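Local coordinates for protein cocosin 1 acidic chain (Cocos nucifera, PDB 5WPW) that serves as a seed storage protein of coconut, a hexameric 11S globulin that acts as a nutrient reservoir and is a potential food allergen, at residues E47-L53 and G210-A215; A21-F27 and T41-E47. The protein carries 2 engineered substitutions. All coordinates share one frame; numbering follows the deposited sequence.

Interaction 1. Residues E47-L53 and G210-A215; sequences EPRGLLL and GEIVRA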
loop_
_atom_site.group_PDB
_atom_site.type_symbol
_atom_site.label_atom_id
_atom_site.label_comp_id
_atom_site.label_asym_id
_atom_site.label_seq_id
_atom_site.Cartn_x
_atom_site.Cartn_y
_atom_site.Cartn_z
ATOM N N GLU A 47 -10.579 -41.773 4.196
ATOM C CA GLU A 47 -11.586 -42.555 4.883
ATOM C C GLU A 47 -11.790 -42.015 6.286
ATOM O O GLU A 47 -10.935 -41.295 6.815
ATOM C CB GLU A 47 -11.185 -44.030 4.951
ATOM C CG GLU A 47 -10.706 -44.625 3.646
ATOM C CD GLU A 47 -11.740 -44.511 2.554
ATOM O OE1 GLU A 47 -11.335 -44.485 1.369
ATOM O OE2 GLU A 47 -12.949 -44.447 2.880
ATOM N N PRO A 48 -12.923 -42.336 6.904
ATOM C CA PRO A 48 -13.117 -41.979 8.310
ATOM C C PRO A 48 -11.965 -42.493 9.165
ATOM O O PRO A 48 -11.397 -43.557 8.905
ATOM C CB PRO A 48 -14.449 -42.647 8.665
ATOM C CG PRO A 48 -15.174 -42.718 7.367
ATOM C CD PRO A 48 -14.137 -42.930 6.309
ATOM N N ARG A 49 -11.577 -41.678 10.150
ATOM C CA ARG A 49 -10.465 -41.915 11.065
ATOM C C ARG A 49 -9.105 -41.897 10.366
ATOM O O ARG A 49 -8.096 -42.292 10.970
ATOM C CB ARG A 49 -10.660 -43.229 11.851
ATOM C CG ARG A 49 -11.462 -43.042 13.157
ATOM C CD ARG A 49 -12.744 -42.251 12.945
ATOM N NE ARG A 49 -13.548 -42.142 14.162
ATOM C CZ ARG A 49 -14.554 -41.284 14.326
ATOM N NH1 ARG A 49 -14.886 -40.442 13.351
ATOM N NH2 ARG A 49 -15.226 -41.264 15.472
ATOM N N GLY A 50 -9.041 -41.414 9.126
ATOM C CA GLY A 50 -7.782 -41.261 8.419
ATOM C C GLY A 50 -7.174 -39.887 8.661
ATOM O O GLY A 50 -7.867 -38.873 8.643
ATOM N N LEU A 51 -5.863 -39.879 8.876
ATOM C CA LEU A 51 -5.067 -38.679 9.117
ATOM C C LEU A 51 -4.114 -38.481 7.946
ATOM O O LEU A 51 -3.319 -39.373 7.631
ATOM C CB LEU A 51 -4.294 -38.807 10.438
ATOM C CG LEU A 51 -3.152 -37.829 10.724
ATOM C CD1 LEU A 51 -3.731 -36.450 11.074
ATOM C CD2 LEU A 51 -2.295 -38.371 11.846
ATOM N N LEU A 52 -4.215 -37.328 7.273
ATOM C CA LEU A 52 -3.181 -36.904 6.331
ATOM C C LEU A 52 -1.988 -36.360 7.109
ATOM O O LEU A 52 -2.114 -35.346 7.812
ATOM C CB LEU A 52 -3.723 -35.838 5.381
ATOM C CG LEU A 52 -2.800 -35.304 4.287
ATOM C CD1 LEU A 52 -2.415 -36.402 3.312
ATOM C CD2 LEU A 52 -3.519 -34.176 3.575
ATOM N N LEU A 53 -0.831 -37.015 6.961
ATOM C CA LEU A 53 0.344 -36.682 7.752
ATOM C C LEU A 53 0.850 -35.273 7.440
ATOM O O LEU A 53 0.704 -34.786 6.317
ATOM C CB LEU A 53 1.467 -37.682 7.484
ATOM C CG LEU A 53 1.019 -39.119 7.750
ATOM C CD1 LEU A 53 2.116 -40.069 7.378
ATOM C CD2 LEU A 53 0.587 -39.223 9.202
ATOM N N GLY A 210 1.836 -45.052 3.916
ATOM C CA GLY A 210 1.618 -43.925 3.013
ATOM C C GLY A 210 1.309 -42.648 3.783
ATOM O O GLY A 210 1.546 -42.553 4.998
ATOM N N GLU A 211 0.756 -41.651 3.074
ATOM C CA GLU A 211 0.543 -40.335 3.673
ATOM C C GLU A 211 -0.856 -40.142 4.260
ATOM O O GLU A 211 -1.126 -39.094 4.857
ATOM C CB GLU A 211 0.831 -39.234 2.643
ATOM C CG GLU A 211 -0.079 -39.270 1.460
ATOM C CD GLU A 211 -0.123 -37.936 0.726
ATOM O OE1 GLU A 211 0.283 -36.903 1.315
ATOM O OE2 GLU A 211 -0.581 -37.926 -0.437
ATOM N N ILE A 212 -1.749 -41.116 4.125
ATOM C CA ILE A 212 -3.023 -41.107 4.823
ATOM C C ILE A 212 -3.078 -42.388 5.646
ATOM O O ILE A 212 -3.143 -43.483 5.079
ATOM C CB ILE A 212 -4.215 -41.023 3.866
ATOM C CG1 ILE A 212 -4.032 -39.851 2.889
ATOM C CG2 ILE A 212 -5.496 -40.904 4.661
ATOM C CD1 ILE A 212 -4.973 -39.916 1.678
ATOM N N VAL A 213 -3.041 -42.253 6.972
ATOM C CA VAL A 213 -2.895 -43.384 7.889
ATOM C C VAL A 213 -4.116 -43.482 8.796
ATOM O O VAL A 213 -4.820 -42.494 9.030
ATOM C CB VAL A 213 -1.591 -43.263 8.716
ATOM C CG1 VAL A 213 -0.436 -42.951 7.799
ATOM C CG2 VAL A 213 -1.722 -42.214 9.856
ATOM N N ARG A 214 -4.372 -44.689 9.315
ATOM C CA ARG A 214 -5.542 -44.922 10.151
ATOM C C ARG A 214 -5.208 -44.626 11.609
ATOM O O ARG A 214 -4.197 -45.108 12.133
ATOM C CB ARG A 214 -6.038 -46.366 9.993
ATOM C CG ARG A 214 -7.429 -46.652 10.578
ATOM C CD ARG A 214 -8.603 -46.286 9.629
ATOM N NE ARG A 214 -8.552 -46.963 8.326
ATOM C CZ ARG A 214 -9.551 -46.996 7.442
ATOM N NH1 ARG A 214 -10.716 -46.400 7.710
ATOM N NH2 ARG A 214 -9.390 -47.634 6.285
ATOM N N ALA A 215 -6.035 -43.809 12.251
ATOM C CA ALA A 215 -5.988 -43.643 13.704
ATOM C C ALA A 215 -7.063 -44.562 14.282
ATOM O O ALA A 215 -8.247 -44.222 14.273
ATOM C CB ALA A 215 -6.217 -42.193 14.114
HETATM O O HOH W 1 0.877 -35.550 3.364
#
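Val213 O is held by two groups of residues 47-53: Leu51 N gives it a nearly straight hydrogen bond (2.8 Å, N-H...O 168°), and Gly50 CA adds a weaker C-H...O contact at 3.3 Å. Val213 N returns a bond to Leu51 O at 3.0 Å, so Leu51 and Val213 form the hydrogen-bonded pair at the middle of an antiparallel pairing. Further bonds run from Leu53 N to Glu211 O and from Ala215 N to Arg49 O.

Leu51 and Val213 point to one face of the sheet. Leu53 swings its branches over Val213, the two side chains crossing at about a right angle with Leu53 CD2 3.8 Å from Val213 CG2. Asn391 and Ser392 of a neighbouring subunit pack against this face. On the other face, Leu52 CD1 lies 3.8 Å from Ile212 CG1 and 3.4 Å from Glu211 OE1; Leu52 runs alongside the Glu211 chain, which leaves its backbone with CG between N and the carbonyl carbon (chi1 63°). A water sits between Leu53 O and Glu211 OE1, while OE2 takes a salt bridge from Arg44 and a hydrogen bond with Thr24 OG1.

At the other end a type II turn from Glu47 to Gly50, closed by Gly50 N to Glu47 O, leads from strand 40-46 into strand 50-57 of the N-terminal cupin domain. Arg214, bent at chi2 and chi3, carries NH1 across to Pro48 O, a weak bond of 3.2 Å, with the aliphatic CB of Glu47 nearby.

The backbone bonds thus dock strand 212-214, far on in the sequence, onto the cupin sheet. The buried Glu211 carboxylate, with Leu52 CD1 against one oxygen, has polar partners at both oxygens, and the arginine beside it would probably stabilise its negative charge.

Interaction 2. Residues A21-F27 and T41-E47; sequences AGVTDYF and TIRRVIE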
loop_
_atom_site.group_PDB
_atom_site.type_symbol
_atom_site.label_atom_id
_atom_site.label_comp_id
_atom_site.label_asym_id
_atom_site.label_seq_id
_atom_site.Cartn_x
_atom_site.Cartn_y
_atom_site.Cartn_z
ATOM N N ALA A 21 -5.457 -45.397 4.814
ATOM C CA ALA A 21 -6.768 -44.844 5.146
ATOM C C ALA A 21 -7.271 -43.861 4.092
ATOM O O ALA A 21 -8.036 -42.947 4.409
ATOM C CB ALA A 21 -6.741 -44.175 6.519
ATOM N N GLY A 22 -6.851 -44.035 2.845
ATOM C CA GLY A 22 -7.334 -43.190 1.774
ATOM C C GLY A 22 -6.499 -43.382 0.525
ATOM O O GLY A 22 -5.607 -44.235 0.481
ATOM N N VAL A 23 -6.830 -42.583 -0.502
ATOM C CA VAL A 23 -6.155 -42.584 -1.796
ATOM C C VAL A 23 -5.953 -41.147 -2.277
ATOM O O VAL A 23 -6.759 -40.247 -1.995
ATOM C CB VAL A 23 -6.923 -43.373 -2.892
ATOM C CG1 VAL A 23 -7.457 -44.694 -2.361
ATOM C CG2 VAL A 23 -8.037 -42.542 -3.488
ATOM N N THR A 24 -4.871 -40.950 -3.031
ATOM C CA THR A 24 -4.522 -39.669 -3.646
ATOM C C THR A 24 -4.447 -39.846 -5.154
ATOM O O THR A 24 -3.638 -40.641 -5.644
ATOM C CB THR A 24 -3.182 -39.148 -3.112
ATOM O OG1 THR A 24 -3.213 -39.113 -1.676
ATOM C CG2 THR A 24 -2.906 -37.747 -3.642
ATOM N N ASP A 25 -5.282 -39.108 -5.885
ATOM C CA ASP A 25 -5.315 -39.141 -7.341
ATOM C C ASP A 25 -4.556 -37.934 -7.863
ATOM O O ASP A 25 -4.813 -36.813 -7.424
ATOM C CB ASP A 25 -6.753 -39.101 -7.859
ATOM C CG ASP A 25 -7.580 -40.237 -7.348
ATOM O OD1 ASP A 25 -6.975 -41.298 -7.069
ATOM O OD2 ASP A 25 -8.806 -40.073 -7.191
ATOM N N TYR A 26 -3.616 -38.152 -8.770
ATOM C CA TYR A 26 -2.832 -37.050 -9.320
ATOM C C TYR A 26 -3.237 -36.801 -10.771
ATOM O O TYR A 26 -3.180 -37.716 -11.602
ATOM C CB TYR A 26 -1.330 -37.327 -9.219
ATOM C CG TYR A 26 -0.804 -37.582 -7.814
ATOM C CD1 TYR A 26 -0.967 -38.826 -7.207
ATOM C CD2 TYR A 26 -0.116 -36.596 -7.105
ATOM C CE1 TYR A 26 -0.477 -39.077 -5.929
ATOM C CE2 TYR A 26 0.383 -36.835 -5.819
ATOM C CZ TYR A 26 0.195 -38.085 -5.237
ATOM O OH TYR A 26 0.675 -38.368 -3.964
ATOM N N PHE A 27 -3.643 -35.569 -11.079
ATOM C CA PHE A 27 -3.701 -35.168 -12.480
ATOM C C PHE A 27 -2.285 -34.906 -12.976
ATOM O O PHE A 27 -1.373 -34.644 -12.190
ATOM C CB PHE A 27 -4.570 -33.926 -12.676
ATOM C CG PHE A 27 -6.014 -34.102 -12.279
ATOM C CD1 PHE A 27 -6.382 -34.152 -10.949
ATOM C CD2 PHE A 27 -7.013 -34.172 -13.253
ATOM C CE1 PHE A 27 -7.712 -34.296 -10.587
ATOM C CE2 PHE A 27 -8.339 -34.310 -12.901
ATOM C CZ PHE A 27 -8.687 -34.375 -11.558
ATOM N N THR A 41 -2.753 -30.346 -9.897
ATOM C CA THR A 41 -4.009 -30.647 -9.221
ATOM C C THR A 41 -3.940 -32.056 -8.648
ATOM O O THR A 41 -3.350 -32.960 -9.257
ATOM C CB THR A 41 -5.226 -30.530 -10.167
ATOM O OG1 THR A 41 -5.386 -29.170 -10.603
ATOM C CG2 THR A 41 -6.512 -30.945 -9.460
ATOM N N ILE A 42 -4.486 -32.227 -7.454
ATOM C CA ILE A 42 -4.586 -33.544 -6.845
ATOM C C ILE A 42 -5.959 -33.674 -6.211
ATOM O O ILE A 42 -6.555 -32.695 -5.748
ATOM C CB ILE A 42 -3.468 -33.813 -5.807
ATOM C CG1 ILE A 42 -3.744 -33.095 -4.494
ATOM C CG2 ILE A 42 -2.102 -33.425 -6.340
ATOM C CD1 ILE A 42 -2.576 -33.176 -3.511
ATOM N N ARG A 43 -6.481 -34.893 -6.230
ATOM C CA ARG A 43 -7.695 -35.238 -5.513
ATOM C C ARG A 43 -7.343 -36.267 -4.448
ATOM O O ARG A 43 -6.613 -37.219 -4.720
ATOM C CB ARG A 43 -8.773 -35.806 -6.452
ATOM C CG ARG A 43 -10.083 -36.115 -5.721
ATOM C CD ARG A 43 -10.968 -37.082 -6.497
ATOM N NE ARG A 43 -11.442 -36.479 -7.734
ATOM C CZ ARG A 43 -11.524 -37.120 -8.893
ATOM N NH1 ARG A 43 -11.162 -38.392 -8.965
ATOM N NH2 ARG A 43 -11.949 -36.483 -9.982
ATOM N N ARG A 44 -7.857 -36.071 -3.242
ATOM C CA ARG A 44 -7.653 -37.010 -2.147
ATOM C C ARG A 44 -8.978 -37.509 -1.598
ATOM O O ARG A 44 -9.940 -36.742 -1.461
ATOM C CB ARG A 44 -6.874 -36.381 -1.008
ATOM C CG ARG A 44 -5.454 -36.732 -0.998
ATOM C CD ARG A 44 -4.873 -36.341 0.317
ATOM N NE ARG A 44 -4.086 -35.127 0.207
ATOM C CZ ARG A 44 -2.828 -35.100 -0.211
ATOM N NH1 ARG A 44 -2.180 -33.953 -0.279
ATOM N NH2 ARG A 44 -2.225 -36.226 -0.555
ATOM N N VAL A 45 -9.015 -38.794 -1.249
ATOM C CA VAL A 45 -10.115 -39.364 -0.487
ATOM C C VAL A 45 -9.538 -39.873 0.825
ATOM O O VAL A 45 -8.580 -40.651 0.823
ATOM C CB VAL A 45 -10.823 -40.498 -1.252
ATOM C CG1 VAL A 45 -11.815 -41.186 -0.341
ATOM C CG2 VAL A 45 -11.544 -39.946 -2.439
ATOM N N ILE A 46 -10.108 -39.419 1.936
ATOM C CA ILE A 46 -9.620 -39.740 3.270
ATOM C C ILE A 46 -10.751 -40.459 3.987
ATOM O O ILE A 46 -11.761 -39.841 4.351
ATOM C CB ILE A 46 -9.177 -38.488 4.052
ATOM C CG1 ILE A 46 -8.070 -37.735 3.313
ATOM C CG2 ILE A 46 -8.710 -38.848 5.450
ATOM C CD1 ILE A 46 -7.742 -36.399 3.963
ATOM N N GLU A 47 -10.579 -41.773 4.196
ATOM C CA GLU A 47 -11.586 -42.555 4.883
ATOM C C GLU A 47 -11.790 -42.015 6.286
ATOM O O GLU A 47 -10.935 -41.295 6.815
ATOM C CB GLU A 47 -11.185 -44.030 4.951
ATOM C CG GLU A 47 -10.706 -44.625 3.646
ATOM C CD GLU A 47 -11.740 -44.511 2.554
ATOM O OE1 GLU A 47 -11.335 -44.485 1.369
ATOM O OE2 GLU A 47 -12.949 -44.447 2.880
#
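Asp25 and Arg43 meet through both backbone and side chains. The main-chain bonds are the tightest part: Asp25 N reaches Arg43 O at 2.6 Å, Arg43 N answers to Asp25 O, and Val23 and Val45 exchange a second reciprocal pair. Beyond these, Glu47 N binds Ala21 O at one end and Phe27 N binds Thr41 O, at 3.2 Å, at the other. At Gly22 the chain is almost fully stretched, and its CA comes within 3.0 Å of Val45 O; Gly22 N is buried without a partner.

Among the charged groups, Asp25 OD2 faces the edge of the Arg43 guanidinium, 3.4 Å from NH1. This is a salt bridge, but its hydrogen bond is weak and the carboxylate and guanidinium planes stand nearly perpendicular (88°). Arg43 gets there with CG anti to the backbone N (chi1 -177°) and a bend at chi3; its NH2 also bonds weakly to Tyr312 OH in the C-terminal cupin domain, and comes near Phe27 CZ obliquely, the ring and guanidinium planes 80° apart. Thr24 OG1 lies at the edge of the Arg44 guanidinium, 3.3 Å from NH2, and both groups turn to Glu211.

The two strands are neighbours in the antiparallel sheet of the N-terminal cupin domain, where strand 22-26 runs between 15-19 and 40-46, and 134-140 follows on the far side of 40-46.

Apolar contacts occur on both faces and at the Phe27 end. Val23 CG2 leans on Val45 CB at 4.1 Å, the two valines side by side. On the face shared with Thr24 and Arg44, Tyr26 CD2 touches Ile42 CG2 at 3.8 Å, while the Tyr26 hydroxyl bonds to Gln162. Phe27 lays CD1 against Thr41 CG2 at 3.5 Å.

How the interactions relate
Glu47 belongs to both: interaction 2 pairs strands 22-26 and 40-46, and the chain then turns directly into strand 50-57, which interaction 1 pairs with 212-214. Both contacts are built on sheets of the N-terminal cupin domain and use antiparallel main-chain bonds, yet they lie in different sheets. Ala21 N, probably bonded to Ile212 O, Leu52 CD2 against Arg44 NE and the Glu211-Arg44 salt bridge stitch them together. Interaction 1 is the more buried, mainly aliphatic with its charged residues toward the ends of the pairing, and covered on one face by another subunit. Interaction 2 is only partly buried, touches no other subunit, and mixes apolar contacts with an acid-arginine pair on its Asp25 face.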